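Local atomic coordinates of cellulase IBT99 (Metagenomes, PDB entry 6WBT), a protein that probably hydrolyses 6-phospho-alpha-glucosides in an NAD- and manganese-dependent manner, as expected of a family 4 glycoside hydrolase, and binds glucose 6-phosphate. Residues S194-L199 with L262-W267. Sequence-based numbering, arbitrary orientation.
With G6P (6-O-phosphono-alpha-D-glucopyranose), chain F.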
# COMPACT_ATOMS: atom_id res chain seq x y z
N SER A 194 11.13 -14.81 -22.06
CA SER A 194 10.80 -15.32 -20.75
C SER A 194 10.23 -14.21 -19.88
O SER A 194 10.53 -13.03 -20.08
CB SER A 194 12.02 -15.94 -20.06
OG SER A 194 13.05 -14.97 -19.91
N ASP A 195 9.40 -14.61 -18.92
CA ASP A 195 8.91 -13.73 -17.87
C ASP A 195 9.81 -13.88 -16.65
O ASP A 195 10.15 -14.99 -16.24
CB ASP A 195 7.46 -14.08 -17.51
CG ASP A 195 6.54 -14.04 -18.71
OD1 ASP A 195 6.65 -13.10 -19.52
OD2 ASP A 195 5.70 -14.96 -18.85
N TYR A 196 10.18 -12.74 -16.06
CA TYR A 196 11.26 -12.72 -15.08
C TYR A 196 11.00 -11.62 -14.06
O TYR A 196 10.43 -10.58 -14.39
CB TYR A 196 12.61 -12.52 -15.79
CG TYR A 196 13.83 -12.48 -14.89
CD1 TYR A 196 14.26 -11.28 -14.34
CD2 TYR A 196 14.57 -13.62 -14.64
CE1 TYR A 196 15.38 -11.23 -13.53
CE2 TYR A 196 15.69 -13.59 -13.84
CZ TYR A 196 16.09 -12.39 -13.29
OH TYR A 196 17.21 -12.34 -12.49
N PHE A 197 11.41 -11.86 -12.82
CA PHE A 197 11.32 -10.85 -11.78
C PHE A 197 12.39 -11.11 -10.73
O PHE A 197 12.96 -12.20 -10.66
CB PHE A 197 9.93 -10.82 -11.12
CG PHE A 197 9.70 -11.93 -10.12
CD1 PHE A 197 9.96 -11.73 -8.78
CD2 PHE A 197 9.21 -13.16 -10.53
CE1 PHE A 197 9.75 -12.74 -7.86
CE2 PHE A 197 9.00 -14.17 -9.61
CZ PHE A 197 9.27 -13.96 -8.28
N GLY A 198 12.65 -10.09 -9.91
CA GLY A 198 13.62 -10.16 -8.85
C GLY A 198 14.60 -9.00 -8.94
O GLY A 198 14.34 -8.00 -9.62
N LEU A 199 15.72 -9.14 -8.24
CA LEU A 199 16.79 -8.17 -8.28
C LEU A 199 17.90 -8.66 -9.21
O LEU A 199 17.87 -9.78 -9.72
CB LEU A 199 17.34 -7.91 -6.88
CG LEU A 199 16.33 -7.46 -5.82
CD1 LEU A 199 17.03 -7.21 -4.49
CD2 LEU A 199 15.59 -6.21 -6.28
N LEU A 262 12.28 -21.34 -12.67
CA LEU A 262 13.67 -21.66 -12.97
C LEU A 262 14.56 -20.58 -12.37
O LEU A 262 14.40 -19.40 -12.69
CB LEU A 262 13.88 -21.75 -14.47
CG LEU A 262 13.36 -23.03 -15.13
CD1 LEU A 262 13.39 -22.91 -16.64
CD2 LEU A 262 14.18 -24.22 -14.66
N PRO A 263 15.51 -20.93 -11.50
CA PRO A 263 16.23 -19.91 -10.74
C PRO A 263 17.29 -19.20 -11.55
O PRO A 263 17.82 -19.72 -12.53
CB PRO A 263 16.87 -20.72 -9.61
CG PRO A 263 17.11 -22.06 -10.22
CD PRO A 263 15.95 -22.30 -11.16
N ASN A 264 17.58 -17.97 -11.13
CA ASN A 264 18.75 -17.27 -11.63
C ASN A 264 20.01 -17.99 -11.17
O ASN A 264 20.04 -18.62 -10.11
CB ASN A 264 18.76 -15.82 -11.17
CG ASN A 264 19.82 -14.98 -11.86
OD1 ASN A 264 21.00 -15.33 -11.87
ND2 ASN A 264 19.40 -13.86 -12.44
N THR A 265 21.06 -17.90 -11.99
CA THR A 265 22.29 -18.63 -11.71
C THR A 265 22.91 -18.20 -10.38
O THR A 265 23.43 -19.03 -9.63
CB THR A 265 23.27 -18.44 -12.86
OG1 THR A 265 22.92 -19.32 -13.94
CG2 THR A 265 24.70 -18.72 -12.43
N TYR A 266 22.84 -16.91 -10.06
CA TYR A 266 23.53 -16.37 -8.89
C TYR A 266 22.89 -16.77 -7.56
O TYR A 266 23.42 -16.38 -6.51
CB TYR A 266 23.62 -14.85 -8.98
CG TYR A 266 24.80 -14.37 -9.79
CD1 TYR A 266 26.04 -14.16 -9.19
CD2 TYR A 266 24.69 -14.14 -11.15
CE1 TYR A 266 27.13 -13.73 -9.92
CE2 TYR A 266 25.78 -13.70 -11.89
CZ TYR A 266 26.99 -13.50 -11.27
OH TYR A 266 28.07 -13.07 -12.00
N TRP A 267 21.78 -17.52 -7.56
CA TRP A 267 21.29 -18.08 -6.31
C TRP A 267 22.23 -19.14 -5.74
O TRP A 267 22.02 -19.59 -4.61
CB TRP A 267 19.90 -18.69 -6.51
CG TRP A 267 18.82 -17.67 -6.62
CD1 TRP A 267 18.19 -17.26 -7.76
CD2 TRP A 267 18.24 -16.91 -5.55
NE1 TRP A 267 17.25 -16.30 -7.46
CE2 TRP A 267 17.26 -16.07 -6.11
CE3 TRP A 267 18.45 -16.87 -4.17
CZ2 TRP A 267 16.50 -15.19 -5.34
CZ3 TRP A 267 17.69 -16.00 -3.41
CH2 TRP A 267 16.73 -15.18 -4.00
C1 G6P F . 27.95 -12.65 -16.29
C2 G6P F . 27.51 -11.85 -15.07
C3 G6P F . 28.59 -10.85 -14.66
C4 G6P F . 29.94 -11.54 -14.53
C5 G6P F . 30.24 -12.30 -15.82
C6 G6P F . 31.61 -12.98 -15.79
O1 G6P F . 28.05 -11.79 -17.43
O2 G6P F . 26.30 -11.14 -15.37
O3 G6P F . 28.23 -10.24 -13.42
O4 G6P F . 30.96 -10.57 -14.28
O5 G6P F . 29.22 -13.26 -16.05
O6 G6P F . 32.32 -12.64 -14.60
P G6P F . 33.90 -12.97 -14.50
O1P G6P F . 34.08 -13.45 -13.08
O2P G6P F . 34.57 -11.66 -14.83
O3P G6P F . 34.10 -14.04 -15.55
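The phenol ring of Y196 meets the carboxamide of N264 at its edge: ND2 lies near the ring plane at the hydroxyl end, and the amide plane is turned 60° against the ring. An edge-to-face contact with F205 packs the same tyrosine ring against the neighbouring strand. The join itself is one hydrogen bond, N264 ND2 to Y196 OH at 2.7 Å. The hydroxyl sits almost in the amide plane, but the N-H points at it with a moderate bend, 148°. With CG anti to the backbone N (chi1 -170°), N264 extends its amide toward the hydroxyl, and the end of the Y196 ring comes in to meet it.

The other end of the amide works within its own loop. N264 OD1 accepts from Y266 N at 3.0 Å, nearly straight, a capping bond at the type I turn from N264 to W267 that leads into a helix. Two bonds thus fix the amide's rotation in a buried place. A leucine here would probably leave the Y196 hydroxyl without this donor and Y266 N without this side-chain acceptor, leaving the turn held less firmly.

That turn carries Y266, whose OH accepts from O3 of the bound glucose 6-phosphate (3.2 Å) and whose ring stacks on H201, a manganese ligand; N264 is therefore placed to act as a second-shell residue. Strands 192-197 and 262-263 do not pair directly; both are antiparallel to 202-210, which runs between them in the sheet, while M173 at the start of helix 173-184 touches N264 and Y266, and helix 380-402 packs on F197 and W267.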